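PDB 3WAJ: transmembrane oligosaccharyl transferase from Archaeoglobus fulgidus, which belongs to the STT3 family of membrane-embedded oligosaccharyl transferases in the GT-C clan and carries a bound zinc ion. Local coordinates for residues G149-R154 / H162-A167. Residues are numbered along the deposited sequence; the frame is centred on the assembly and turned at random.
With ZN (zinc ion), chain B; SO4 (sulfate ion), chain C.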
ATOM      1  N   GLY A 149     -13.751   9.859  -1.905  1.00 52.56           N
ATOM      2  CA  GLY A 149     -12.444   9.862  -1.267  1.00 51.23           C
ATOM      3  C   GLY A 149     -11.927   8.477  -0.900  1.00 53.98           C
ATOM      4  O   GLY A 149     -12.374   7.455  -1.449  1.00 52.77           O
ATOM      5  N   GLN A 150     -10.979   8.452   0.034  1.00 54.11           N
ATOM      6  CA  GLN A 150     -10.379   7.211   0.496  1.00 54.74           C
ATOM      7  C   GLN A 150     -11.412   6.216   0.981  1.00 51.97           C
ATOM      8  O   GLN A 150     -11.295   5.019   0.721  1.00 60.32           O
ATOM      9  CB  GLN A 150      -9.424   7.490   1.637  1.00 57.78           C
ATOM     10  CG  GLN A 150      -7.976   7.498   1.267  1.00 68.16           C
ATOM     11  CD  GLN A 150      -7.136   7.881   2.454  1.00 77.62           C
ATOM     12  OE1 GLN A 150      -7.459   7.537   3.593  1.00 76.94           O
ATOM     13  NE2 GLN A 150      -6.076   8.635   2.207  1.00 82.91           N
ATOM     14  N   PHE A 151     -12.410   6.713   1.703  1.00 43.97           N
ATOM     15  CA  PHE A 151     -13.400   5.846   2.317  1.00 44.03           C
ATOM     16  C   PHE A 151     -14.111   5.020   1.271  1.00 48.84           C
ATOM     17  O   PHE A 151     -14.381   3.850   1.495  1.00 50.46           O
ATOM     18  CB  PHE A 151     -14.407   6.659   3.115  1.00 37.30           C
ATOM     19  CG  PHE A 151     -15.573   5.859   3.610  1.00 37.89           C
ATOM     20  CD1 PHE A 151     -15.501   5.163   4.810  1.00 45.24           C
ATOM     21  CD2 PHE A 151     -16.768   5.829   2.894  1.00 40.27           C
ATOM     22  CE1 PHE A 151     -16.595   4.414   5.283  1.00 46.55           C
ATOM     23  CE2 PHE A 151     -17.874   5.095   3.360  1.00 42.27           C
ATOM     24  CZ  PHE A 151     -17.786   4.387   4.556  1.00 43.09           C
ATOM     25  N   LEU A 152     -14.412   5.631   0.129  1.00 51.05           N
ATOM     26  CA  LEU A 152     -15.026   4.913  -0.988  1.00 47.96           C
ATOM     27  C   LEU A 152     -14.023   4.029  -1.737  1.00 47.55           C
ATOM     28  O   LEU A 152     -14.315   2.861  -2.033  1.00 51.96           O
ATOM     29  CB  LEU A 152     -15.685   5.899  -1.963  1.00 48.10           C
ATOM     30  CG  LEU A 152     -16.288   5.300  -3.234  1.00 48.22           C
ATOM     31  CD1 LEU A 152     -17.568   4.513  -2.925  1.00 48.19           C
ATOM     32  CD2 LEU A 152     -16.550   6.384  -4.261  1.00 50.52           C
ATOM     33  N   GLN A 153     -12.851   4.581  -2.051  1.00 41.05           N
ATOM     34  CA  GLN A 153     -11.857   3.842  -2.829  1.00 41.57           C
ATOM     35  C   GLN A 153     -11.459   2.525  -2.165  1.00 44.96           C
ATOM     36  O   GLN A 153     -11.211   1.537  -2.843  1.00 49.17           O
ATOM     37  CB  GLN A 153     -10.636   4.714  -3.113  1.00 44.74           C
ATOM     38  CG  GLN A 153     -10.871   5.735  -4.218  1.00 65.24           C
ATOM     39  CD  GLN A 153      -9.824   6.837  -4.218  1.00 84.66           C
ATOM     40  OE1 GLN A 153      -8.904   6.837  -3.393  1.00 90.65           O
ATOM     41  NE2 GLN A 153      -9.965   7.787  -5.140  1.00 89.40           N
ATOM     42  N   ARG A 154     -11.439   2.516  -0.835  1.00 44.41           N
ATOM     43  CA  ARG A 154     -11.095   1.328  -0.054  1.00 45.36           C
ATOM     44  C   ARG A 154     -12.304   0.490   0.368  1.00 45.11           C
ATOM     45  O   ARG A 154     -12.217  -0.342   1.267  1.00 42.18           O
ATOM     46  CB  ARG A 154     -10.278   1.760   1.158  1.00 45.32           C
ATOM     47  CG  ARG A 154      -8.910   2.218   0.727  1.00 44.48           C
ATOM     48  CD  ARG A 154      -8.120   2.828   1.806  1.00 51.34           C
ATOM     49  NE  ARG A 154      -6.884   3.335   1.222  1.00 69.60           N
ATOM     50  CZ  ARG A 154      -5.867   3.846   1.910  1.00 75.45           C
ATOM     51  NH1 ARG A 154      -5.928   3.929   3.235  1.00 70.58           N
ATOM     52  NH2 ARG A 154      -4.788   4.270   1.263  1.00 76.53           N
ATOM     53  N   HIS A 162      -8.601  -3.845   5.320  1.00 28.03           N
ATOM     54  CA  HIS A 162      -9.279  -3.680   6.596  1.00 36.36           C
ATOM     55  C   HIS A 162      -9.734  -2.239   6.886  1.00 40.75           C
ATOM     56  O   HIS A 162     -10.347  -1.981   7.925  1.00 43.90           O
ATOM     57  CB  HIS A 162      -8.396  -4.207   7.738  1.00 29.39           C
ATOM     58  CG  HIS A 162      -7.057  -3.542   7.824  1.00 36.56           C
ATOM     59  ND1 HIS A 162      -5.870  -4.250   7.787  1.00 38.56           N
ATOM     60  CD2 HIS A 162      -6.711  -2.237   7.951  1.00 37.22           C
ATOM     61  CE1 HIS A 162      -4.852  -3.405   7.886  1.00 33.37           C
ATOM     62  NE2 HIS A 162      -5.339  -2.180   7.987  1.00 38.23           N
ATOM     63  N   HIS A 163      -9.439  -1.302   5.987  1.00 38.30           N
ATOM     64  CA  HIS A 163      -9.737   0.112   6.276  1.00 38.66           C
ATOM     65  C   HIS A 163     -11.248   0.383   6.350  1.00 38.14           C
ATOM     66  O   HIS A 163     -11.697   1.213   7.142  1.00 36.12           O
ATOM     67  CB  HIS A 163      -9.038   1.076   5.290  1.00 31.81           C
ATOM     68  CG  HIS A 163      -7.574   0.832   5.140  1.00 34.82           C
ATOM     69  ND1 HIS A 163      -6.662   1.100   6.151  1.00 32.01           N
ATOM     70  CD2 HIS A 163      -6.835   0.336   4.109  1.00 32.21           C
ATOM     71  CE1 HIS A 163      -5.445   0.769   5.747  1.00 36.23           C
ATOM     72  NE2 HIS A 163      -5.532   0.317   4.504  1.00 35.86           N
ATOM     73  N   ILE A 164     -12.040  -0.300   5.527  1.00 36.10           N
ATOM     74  CA  ILE A 164     -13.486  -0.140   5.648  1.00 39.86           C
ATOM     75  C   ILE A 164     -13.931  -0.636   7.017  1.00 43.98           C
ATOM     76  O   ILE A 164     -14.815  -0.050   7.632  1.00 47.19           O
ATOM     77  CB  ILE A 164     -14.293  -0.819   4.496  1.00 47.83           C
ATOM     78  CG1 ILE A 164     -15.802  -0.625   4.712  1.00 42.13           C
ATOM     79  CG2 ILE A 164     -13.965  -2.299   4.377  1.00 47.70           C
ATOM     80  CD1 ILE A 164     -16.261   0.823   4.602  1.00 32.61           C
ATOM     81  N   TRP A 165     -13.276  -1.680   7.521  1.00 41.02           N
ATOM     82  CA  TRP A 165     -13.693  -2.281   8.784  1.00 41.32           C
ATOM     83  C   TRP A 165     -13.239  -1.508  10.008  1.00 40.36           C
ATOM     84  O   TRP A 165     -13.866  -1.593  11.069  1.00 49.81           O
ATOM     85  CB  TRP A 165     -13.255  -3.742   8.851  1.00 44.06           C
ATOM     86  CG  TRP A 165     -13.862  -4.535   7.725  1.00 44.77           C
ATOM     87  CD1 TRP A 165     -13.227  -5.006   6.609  1.00 43.89           C
ATOM     88  CD2 TRP A 165     -15.234  -4.924   7.602  1.00 43.46           C
ATOM     89  NE1 TRP A 165     -14.118  -5.677   5.807  1.00 41.87           N
ATOM     90  CE2 TRP A 165     -15.359  -5.644   6.394  1.00 46.95           C
ATOM     91  CE3 TRP A 165     -16.367  -4.742   8.399  1.00 42.70           C
ATOM     92  CZ2 TRP A 165     -16.583  -6.179   5.960  1.00 50.04           C
ATOM     93  CZ3 TRP A 165     -17.577  -5.271   7.971  1.00 47.45           C
ATOM     94  CH2 TRP A 165     -17.675  -5.983   6.761  1.00 50.50           C
ATOM     95  N   GLU A 166     -12.141  -0.774   9.872  1.00 35.24           N
ATOM     96  CA  GLU A 166     -11.772   0.188  10.893  1.00 39.88           C
ATOM     97  C   GLU A 166     -12.927   1.166  11.037  1.00 41.48           C
ATOM     98  O   GLU A 166     -13.413   1.406  12.133  1.00 41.44           O
ATOM     99  CB  GLU A 166     -10.519   0.958  10.489  1.00 38.62           C
ATOM    100  CG  GLU A 166      -9.245   0.178  10.526  1.00 33.05           C
ATOM    101  CD  GLU A 166      -8.085   1.005  10.037  1.00 36.01           C
ATOM    102  OE1 GLU A 166      -7.519   0.667   8.974  1.00 40.77           O
ATOM    103  OE2 GLU A 166      -7.755   2.014  10.700  1.00 33.33           O
ATOM    104  N   ALA A 167     -13.372   1.729   9.917  1.00 38.98           N
ATOM    105  CA  ALA A 167     -14.467   2.695   9.965  1.00 43.25           C
ATOM    106  C   ALA A 167     -15.746   2.063  10.517  1.00 46.96           C
ATOM    107  O   ALA A 167     -16.385   2.607  11.419  1.00 50.98           O
ATOM    108  CB  ALA A 167     -14.714   3.317   8.604  1.00 40.09           C
TER
HETATM  109 ZN    ZN B 901      -4.133  -0.878   3.372  1.00 40.25          ZN
HETATM  110  S   SO4 C 902      -2.049  -0.598   7.923  1.00 53.58           S
HETATM  111  O1  SO4 C 902      -1.892  -1.768   7.049  1.00 50.57           O
HETATM  112  O2  SO4 C 902      -0.974  -0.626   8.919  1.00 57.00           O
HETATM  113  O3  SO4 C 902      -1.957   0.612   7.104  1.00 60.19           O
HETATM  114  O4  SO4 C 902      -3.340  -0.592   8.621  1.00 54.10           O
HETATM  115  O   HOH W   1     -10.665  -1.394   3.038  1.00 38.21           O
HETATM  116  O   HOH W   2      -2.277   0.556   4.277  1.00 39.00           O
HETATM  117  O   HOH W   3      -3.944  -2.595   4.849  1.00 37.98           O
HETATM  118  O   HOH W   4      -3.163  -0.451   1.479  1.00 71.69           O
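At the zinc site of this GT-C membrane protein, H163, at the start of helix 163-181, meets R154, the residue just past the short helix 150-153. H163 NE2 binds the zinc ion at 2.2 Å, alongside D161, D47 and water molecules. The arginine chain, extended from CG to NE, runs past the imidazole: its CD lies 3.6 Å from H163 CD2, and NH1 sits above the centre of the ring, with the guanidinium and ring planes 35° apart. Against the opposite imidazole face lies CD2 of H162, displaced from the ring centre. The ring's rotation is set further by H163 ND1, which donates to E166 OE1 at 3.0 Å; the bond is bent, the carboxylate oxygen lying 30° out of the ring plane, and E166 OE2 is held in turn by Y429. H162 NE2 donates a hydrogen bond to sulfate O4, and its ND1 is hydrogen-bonded to Y51 OH. Away from the metal the contact is apolar. With CG1 anti to the backbone N (chi1 179°), I164 sends CD1 obliquely against the F151 ring, while A167 CB lies at the ring's edge, near its plane. A water molecule joins the two backbones, donating to R154 O at 2.6 Å and accepting from I164 N at 3.0 Å.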